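Local coordinates for NAD-dependent epimerase/dehydratase (Bacteroides thetaiotaomicron, PDB 3DHN), which probably binds NAD(P) in a Rossmann-type fold and may act as an oxidoreductase, at residues A102-F107 and K153-V158; G111-L116 and D180-D185; A164-G169 and E195-A200. All coordinates share one frame; numbering follows the deposited sequence.

Contact 1. Residues A102-F107 and K153-V158; sequences AGVNRF and KEIDWV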
# COMPACT_ATOMS: atom_id res chain seq x y z
N ALA A 102 -1.08 17.78 7.31
CA ALA A 102 0.17 18.31 6.79
C ALA A 102 -0.04 19.09 5.49
O ALA A 102 0.85 19.80 5.03
CB ALA A 102 1.15 17.16 6.54
N GLY A 103 -1.23 18.94 4.91
CA GLY A 103 -1.53 19.66 3.69
C GLY A 103 -1.31 18.96 2.36
O GLY A 103 -1.47 19.58 1.31
N VAL A 104 -0.95 17.67 2.38
CA VAL A 104 -0.72 16.96 1.12
C VAL A 104 -2.06 16.52 0.53
O VAL A 104 -2.99 16.15 1.25
CB VAL A 104 0.20 15.73 1.31
CG1 VAL A 104 1.22 16.00 2.42
CG2 VAL A 104 -0.61 14.50 1.59
N ASN A 105 -2.16 16.58 -0.80
CA ASN A 105 -3.39 16.25 -1.49
C ASN A 105 -3.49 14.85 -2.10
O ASN A 105 -4.55 14.47 -2.60
CB ASN A 105 -3.63 17.28 -2.60
CG ASN A 105 -3.61 18.72 -2.08
OD1 ASN A 105 -4.37 19.08 -1.18
ND2 ASN A 105 -2.73 19.54 -2.65
N ARG A 106 -2.40 14.08 -2.04
CA ARG A 106 -2.38 12.73 -2.61
C ARG A 106 -1.80 11.70 -1.64
O ARG A 106 -0.67 11.83 -1.18
CB ARG A 106 -1.55 12.75 -3.89
CG ARG A 106 -1.46 11.43 -4.63
CD ARG A 106 -2.55 11.28 -5.68
NE ARG A 106 -2.19 10.23 -6.63
CZ ARG A 106 -3.06 9.49 -7.31
NH1 ARG A 106 -4.37 9.68 -7.16
NH2 ARG A 106 -2.61 8.54 -8.12
N PHE A 107 -2.59 10.67 -1.34
CA PHE A 107 -2.18 9.62 -0.41
C PHE A 107 -2.45 8.24 -1.01
O PHE A 107 -3.58 7.94 -1.39
CB PHE A 107 -2.96 9.79 0.90
CG PHE A 107 -2.75 8.69 1.91
CD1 PHE A 107 -1.51 8.49 2.50
CD2 PHE A 107 -3.82 7.90 2.33
CE1 PHE A 107 -1.34 7.51 3.48
CE2 PHE A 107 -3.66 6.92 3.30
CZ PHE A 107 -2.42 6.73 3.88
N LYS A 153 -13.38 12.31 1.76
CA LYS A 153 -13.46 13.15 0.57
C LYS A 153 -12.49 14.32 0.65
O LYS A 153 -12.36 15.10 -0.30
CB LYS A 153 -14.88 13.70 0.38
CG LYS A 153 -15.92 12.67 0.00
CD LYS A 153 -17.16 13.33 -0.58
CE LYS A 153 -18.17 12.31 -1.06
NZ LYS A 153 -18.73 11.50 0.06
N GLU A 154 -11.79 14.45 1.77
CA GLU A 154 -10.88 15.57 1.95
C GLU A 154 -9.44 15.34 1.51
O GLU A 154 -8.55 16.10 1.86
CB GLU A 154 -10.94 16.05 3.40
CG GLU A 154 -12.38 16.36 3.84
CD GLU A 154 -12.46 17.09 5.17
OE1 GLU A 154 -12.25 18.32 5.20
OE2 GLU A 154 -12.73 16.43 6.20
N ILE A 155 -9.21 14.28 0.74
CA ILE A 155 -7.89 13.99 0.20
C ILE A 155 -8.05 13.03 -0.97
O ILE A 155 -9.04 12.30 -1.05
CB ILE A 155 -6.96 13.35 1.26
CG1 ILE A 155 -5.52 13.30 0.73
CG2 ILE A 155 -7.43 11.93 1.61
CD1 ILE A 155 -4.50 12.89 1.78
N ASP A 156 -7.11 13.04 -1.91
CA ASP A 156 -7.19 12.11 -3.03
C ASP A 156 -6.45 10.83 -2.64
O ASP A 156 -5.23 10.74 -2.76
CB ASP A 156 -6.59 12.71 -4.30
CG ASP A 156 -6.60 11.74 -5.47
OD1 ASP A 156 -7.34 10.73 -5.40
OD2 ASP A 156 -5.88 11.98 -6.46
N TRP A 157 -7.21 9.86 -2.13
CA TRP A 157 -6.63 8.59 -1.69
C TRP A 157 -6.79 7.48 -2.70
O TRP A 157 -7.68 7.50 -3.55
CB TRP A 157 -7.29 8.14 -0.37
CG TRP A 157 -8.79 7.94 -0.47
CD1 TRP A 157 -9.75 8.89 -0.33
CD2 TRP A 157 -9.47 6.71 -0.77
NE1 TRP A 157 -11.00 8.33 -0.52
CE2 TRP A 157 -10.85 7.00 -0.79
CE3 TRP A 157 -9.05 5.40 -1.02
CZ2 TRP A 157 -11.82 6.02 -1.05
CZ3 TRP A 157 -10.01 4.43 -1.29
CH2 TRP A 157 -11.38 4.74 -1.30
N VAL A 158 -5.92 6.48 -2.59
CA VAL A 158 -5.95 5.31 -3.46
C VAL A 158 -5.54 4.13 -2.59
O VAL A 158 -4.48 4.15 -1.95
CB VAL A 158 -4.95 5.45 -4.64
CG1 VAL A 158 -5.00 4.20 -5.50
CG2 VAL A 158 -5.30 6.65 -5.50

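Contact 2. Residues G111-L116 and D180-D185; sequences GGAGSL and DDMIVD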
# COMPACT_ATOMS: atom_id res chain seq x y z
N GLY A 111 -2.97 -1.81 0.38
CA GLY A 111 -4.14 -2.45 0.94
C GLY A 111 -3.98 -3.95 1.10
O GLY A 111 -2.87 -4.46 1.16
N GLY A 112 -5.11 -4.66 1.17
CA GLY A 112 -5.10 -6.11 1.32
C GLY A 112 -6.06 -6.74 0.34
O GLY A 112 -6.72 -6.03 -0.42
N ALA A 113 -6.16 -8.06 0.34
CA ALA A 113 -7.05 -8.76 -0.57
C ALA A 113 -8.40 -9.10 0.07
O ALA A 113 -9.35 -9.47 -0.62
CB ALA A 113 -6.39 -10.04 -1.08
N GLY A 114 -8.47 -8.94 1.39
CA GLY A 114 -9.69 -9.26 2.10
C GLY A 114 -10.98 -8.63 1.59
O GLY A 114 -12.02 -9.29 1.55
N SER A 115 -10.92 -7.35 1.20
CA SER A 115 -12.13 -6.67 0.73
C SER A 115 -12.49 -6.91 -0.73
O SER A 115 -13.50 -6.41 -1.21
CB SER A 115 -12.01 -5.16 0.98
OG SER A 115 -10.85 -4.63 0.37
N LEU A 116 -11.65 -7.66 -1.44
CA LEU A 116 -11.91 -7.96 -2.85
C LEU A 116 -13.03 -8.98 -2.98
O LEU A 116 -13.20 -9.83 -2.11
CB LEU A 116 -10.64 -8.51 -3.52
CG LEU A 116 -9.47 -7.53 -3.74
CD1 LEU A 116 -8.24 -8.30 -4.21
CD2 LEU A 116 -9.86 -6.47 -4.77
N ASP A 180 -12.61 -3.89 -8.33
CA ASP A 180 -13.01 -4.53 -7.07
C ASP A 180 -13.06 -6.05 -7.04
O ASP A 180 -13.22 -6.64 -5.97
CB ASP A 180 -14.36 -3.97 -6.61
CG ASP A 180 -14.31 -2.48 -6.34
OD1 ASP A 180 -13.34 -2.03 -5.69
OD2 ASP A 180 -15.24 -1.76 -6.77
N ASP A 181 -12.95 -6.70 -8.20
CA ASP A 181 -12.99 -8.16 -8.24
C ASP A 181 -11.59 -8.75 -8.19
O ASP A 181 -10.68 -8.25 -8.85
CB ASP A 181 -13.67 -8.66 -9.52
CG ASP A 181 -15.15 -8.41 -9.52
OD1 ASP A 181 -15.74 -8.26 -8.43
OD2 ASP A 181 -15.73 -8.37 -10.63
N MSE A 182 -11.42 -9.81 -7.42
CA MSE A 182 -10.13 -10.47 -7.31
C MSE A 182 -9.69 -11.00 -8.68
O MSE A 182 -10.49 -11.58 -9.42
CB MSE A 182 -10.21 -11.62 -6.29
CG MSE A 182 -8.91 -12.41 -6.13
SE MSE A 182 -8.95 -13.61 -4.59
CE MSE A 182 -8.69 -12.28 -3.22
N ILE A 183 -8.42 -10.80 -9.01
CA ILE A 183 -7.86 -11.25 -10.28
C ILE A 183 -7.25 -12.65 -10.15
O ILE A 183 -6.34 -12.86 -9.34
CB ILE A 183 -6.74 -10.30 -10.80
CG1 ILE A 183 -7.26 -8.86 -10.88
CG2 ILE A 183 -6.23 -10.78 -12.15
CD1 ILE A 183 -8.49 -8.68 -11.77
N VAL A 184 -7.74 -13.60 -10.94
CA VAL A 184 -7.22 -14.96 -10.89
C VAL A 184 -6.68 -15.41 -12.24
O VAL A 184 -7.06 -14.88 -13.28
CB VAL A 184 -8.31 -15.97 -10.46
CG1 VAL A 184 -8.88 -15.59 -9.09
CG2 VAL A 184 -9.42 -16.02 -11.50
N ASP A 185 -5.77 -16.38 -12.22
CA ASP A 185 -5.20 -16.91 -13.44
C ASP A 185 -6.06 -18.06 -13.95
O ASP A 185 -7.11 -18.36 -13.39
CB ASP A 185 -3.76 -17.38 -13.21
CG ASP A 185 -3.66 -18.49 -12.18
OD1 ASP A 185 -4.71 -19.07 -11.83
OD2 ASP A 185 -2.53 -18.79 -11.73

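Contact 3. Residues A164-G169 and E195-A200; sequences ADMRPG and EDYAAA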
# COMPACT_ATOMS: atom_id res chain seq x y z
N ALA A 164 -4.32 -12.10 -3.69
CA ALA A 164 -4.41 -12.88 -2.46
C ALA A 164 -3.08 -13.46 -1.98
O ALA A 164 -2.83 -13.56 -0.78
CB ALA A 164 -5.44 -14.00 -2.60
N ASP A 165 -2.21 -13.83 -2.92
CA ASP A 165 -0.91 -14.40 -2.58
C ASP A 165 0.23 -13.58 -3.20
O ASP A 165 0.50 -13.68 -4.40
CB ASP A 165 -0.85 -15.86 -3.06
CG ASP A 165 0.48 -16.53 -2.78
OD1 ASP A 165 1.11 -16.21 -1.76
OD2 ASP A 165 0.87 -17.40 -3.58
N MSE A 166 0.89 -12.77 -2.37
CA MSE A 166 1.99 -11.93 -2.82
C MSE A 166 3.31 -12.29 -2.15
O MSE A 166 3.42 -12.28 -0.92
CB MSE A 166 1.66 -10.45 -2.56
CG MSE A 166 2.82 -9.50 -2.87
SE MSE A 166 2.29 -7.64 -2.94
CE MSE A 166 1.50 -7.48 -1.17
N ARG A 167 4.33 -12.59 -2.96
CA ARG A 167 5.64 -12.98 -2.45
C ARG A 167 6.74 -12.44 -3.36
O ARG A 167 6.46 -11.97 -4.47
CB ARG A 167 5.77 -14.51 -2.42
CG ARG A 167 4.44 -15.24 -2.30
CD ARG A 167 4.45 -16.55 -3.09
NE ARG A 167 4.54 -17.72 -2.22
CZ ARG A 167 4.47 -18.98 -2.65
NH1 ARG A 167 4.30 -19.23 -3.94
NH2 ARG A 167 4.56 -19.98 -1.79
N PRO A 168 8.00 -12.50 -2.90
CA PRO A 168 9.09 -12.00 -3.75
C PRO A 168 9.10 -12.85 -5.02
O PRO A 168 8.87 -14.06 -4.96
CB PRO A 168 10.32 -12.22 -2.88
CG PRO A 168 9.79 -12.07 -1.48
CD PRO A 168 8.48 -12.83 -1.55
N GLY A 169 9.35 -12.22 -6.15
CA GLY A 169 9.38 -12.94 -7.42
C GLY A 169 10.18 -12.15 -8.43
O GLY A 169 11.25 -11.62 -8.13
N GLU A 195 7.68 -7.36 -6.43
CA GLU A 195 8.33 -6.43 -7.34
C GLU A 195 7.34 -5.83 -8.36
O GLU A 195 7.37 -4.63 -8.62
CB GLU A 195 9.49 -7.12 -8.07
CG GLU A 195 10.66 -7.53 -7.18
CD GLU A 195 10.32 -8.66 -6.22
OE1 GLU A 195 9.41 -9.46 -6.53
OE2 GLU A 195 10.99 -8.77 -5.16
N ASP A 196 6.47 -6.67 -8.93
CA ASP A 196 5.50 -6.14 -9.89
C ASP A 196 4.44 -5.27 -9.22
O ASP A 196 3.94 -4.32 -9.84
CB ASP A 196 4.82 -7.27 -10.68
CG ASP A 196 5.57 -7.62 -11.97
OD1 ASP A 196 6.13 -6.68 -12.59
OD2 ASP A 196 5.60 -8.81 -12.36
N TYR A 197 4.12 -5.58 -7.97
CA TYR A 197 3.15 -4.78 -7.23
C TYR A 197 3.73 -3.38 -6.99
O TYR A 197 3.03 -2.37 -7.07
CB TYR A 197 2.81 -5.45 -5.88
CG TYR A 197 1.98 -4.59 -4.96
CD1 TYR A 197 2.57 -3.62 -4.14
CD2 TYR A 197 0.59 -4.72 -4.92
CE1 TYR A 197 1.79 -2.81 -3.31
CE2 TYR A 197 -0.20 -3.92 -4.09
CZ TYR A 197 0.41 -2.97 -3.28
OH TYR A 197 -0.37 -2.20 -2.45
N ALA A 198 5.03 -3.32 -6.70
CA ALA A 198 5.68 -2.03 -6.46
C ALA A 198 5.76 -1.21 -7.75
O ALA A 198 5.53 0.00 -7.73
CB ALA A 198 7.08 -2.24 -5.90
N ALA A 199 6.09 -1.87 -8.85
CA ALA A 199 6.19 -1.18 -10.13
C ALA A 199 4.87 -0.52 -10.48
O ALA A 199 4.85 0.60 -10.99
CB ALA A 199 6.59 -2.16 -11.23
N ALA A 200 3.77 -1.21 -10.19
CA ALA A 200 2.44 -0.68 -10.48
C ALA A 200 2.11 0.51 -9.58
O ALA A 200 1.54 1.51 -10.03
CB ALA A 200 1.40 -1.78 -10.31
O HOH W 1 12.52 -11.40 -5.51

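Contact 1. Residues A102-F107 and K153-V158
Asp156 OD2 accepts from two groups: Arg106 NH1 reaches it in a salt bridge of 2.8 Å, and His211 ND1 gives it a second hydrogen bond. Arg106 and Asp156 are paired in adjacent parallel strands and lie side by side, both with CG anti to the backbone N (chi1 -178° and 177°), and the arginine bends at chi2 to bring its guanidinium over to the acid. NH1 meets OD2 from above the carboxylate plane and also bonds His210 O, while NH2 is held by Glu204 in a further salt bridge. Replacing Arg106 by an alanine would probably leave Asp156 and Glu204 without their shared cationic mate. The two backbones are joined by three parallel-strand hydrogen bonds, Asp156 N to Asn105 O, Phe107 N to Asp156 O and Val158 N to Phe107 O, each 3.0 Å. On the face that carries Phe107 and Trp157, Ile155, just before the strand, lays CD1 on Phe107 CB at 3.6 Å, and Trp157 CB lies at the edge of the Phe107 ring. These are neighbouring parallel strands, 106-110 and 156-161, of the Rossmann-type sheet; helix 87-101 covers Ile155 and Phe107, helix 135-149 covers Trp157, and strand 70-73 flanks Arg106 on the far side.

Contact 2. Residues G111-L116 and D180-D185
Leu116 and Met182 bring their CA atoms within 5.4 Å of each other where the loop between strands 106-110 and 117-119 passes the loop between strands 176-178 and 191-193; the first is folded into a type I turn from Ala113 to Leu116, closed by a 3.0 Å bond from Leu116 N to Ala113 O. Met182, a selenomethionine, supplies the reach. Its chain runs out extended, with CG opposite the backbone N (chi1 178°), and bends only at chi3 (-76°), which carries the terminal methyl to the turn. There CE rests on Ala113 CB at 3.9 Å and on Leu116 CD1 at 4.1 Å, touching both ends of the turn. The side chains of Leu116 and Met182 cross at about a right angle, and the leucine meets the root of the methionine through CB as well as its methyl end through CD1. The other leucine branch, CD2, turns to the backbone of the second loop and lies 3.6 Å from Asp180 O. Leu116 also packs on Arg214 and Thr216 of strand 213-218. The carboxylate of Asp180 is engaged by Arg214, which also bonds Ser115 OG, so one arginine serves both loops. Between the two segments the chemistry is apolar, methyl against methyl with a carbonyl at the margin; such a contact has no direction of its own, and nearby hydrogen bonds include the backbone pairs of Asp180 and Met182 with Phe117.

Contact 3. Residues A164-G169 and E195-A200
Met166, a selenomethionine on strand 165-167, meets Tyr197 of helix 194-206 with its SE atom, which lies 3.7 Å from the ring atom CG and as near to CB. Both inner torsions of Met166 are extended, which carries SE across to the helix. The selenium is 4.2 Å from the centroid of the ring and 32° off its normal, an oblique Met-aromatic contact at the root of the tyrosine. Tyr197 has other partners: its OH bonds Phe160 O and its ring stacks with that of Phe160. Val16 of helix 14-25 packs on the same methionine. This short strand pairs in parallel with strand 191-193, which runs directly into the helix, so the contact brings the first turn of helix 194-206 against the neighbouring strand of a two-stranded sheet, apart from the main Rossmann-type sheet. The CB of Arg167 points away from the helix, and a long contact of charges links its NE to Asp165. Pro168 follows, its CB 4.2 Å from Glu195 OE2. At Gly169 the interaction becomes polar. Its N donates to Glu195 OE1 at 2.8 Å with an N-H...O angle of 161°, on the syn side, somewhat out of the carboxylate plane, and the glutamate folds at chi2 to offer that oxygen. A water donates to Gly169 O and, weakly, to Glu195 OE2, linking the glycine carbonyl to the other carboxylate oxygen.

Contact 1 is the buried one, while contacts 2 and 3 lie at the surface. Contact 1 joins two strands of the main sheet through a backbone ladder and a salt bridge; contact 2 relies on apolar side chains between loops, and contact 3 mixes a selenium-aromatic touch with a carboxylate bond and a water between a strand and a helix. Segments 102-107 and 111-116 lie along one course of chain, through strand 106-110 into the loop after it. Contacts 1 and 3 have centres about 25 Å apart, on opposite sides of the chain's centre. Contacts 2 and 3 touch, Met182 CE lying 3.7 Å from Ala164 CB.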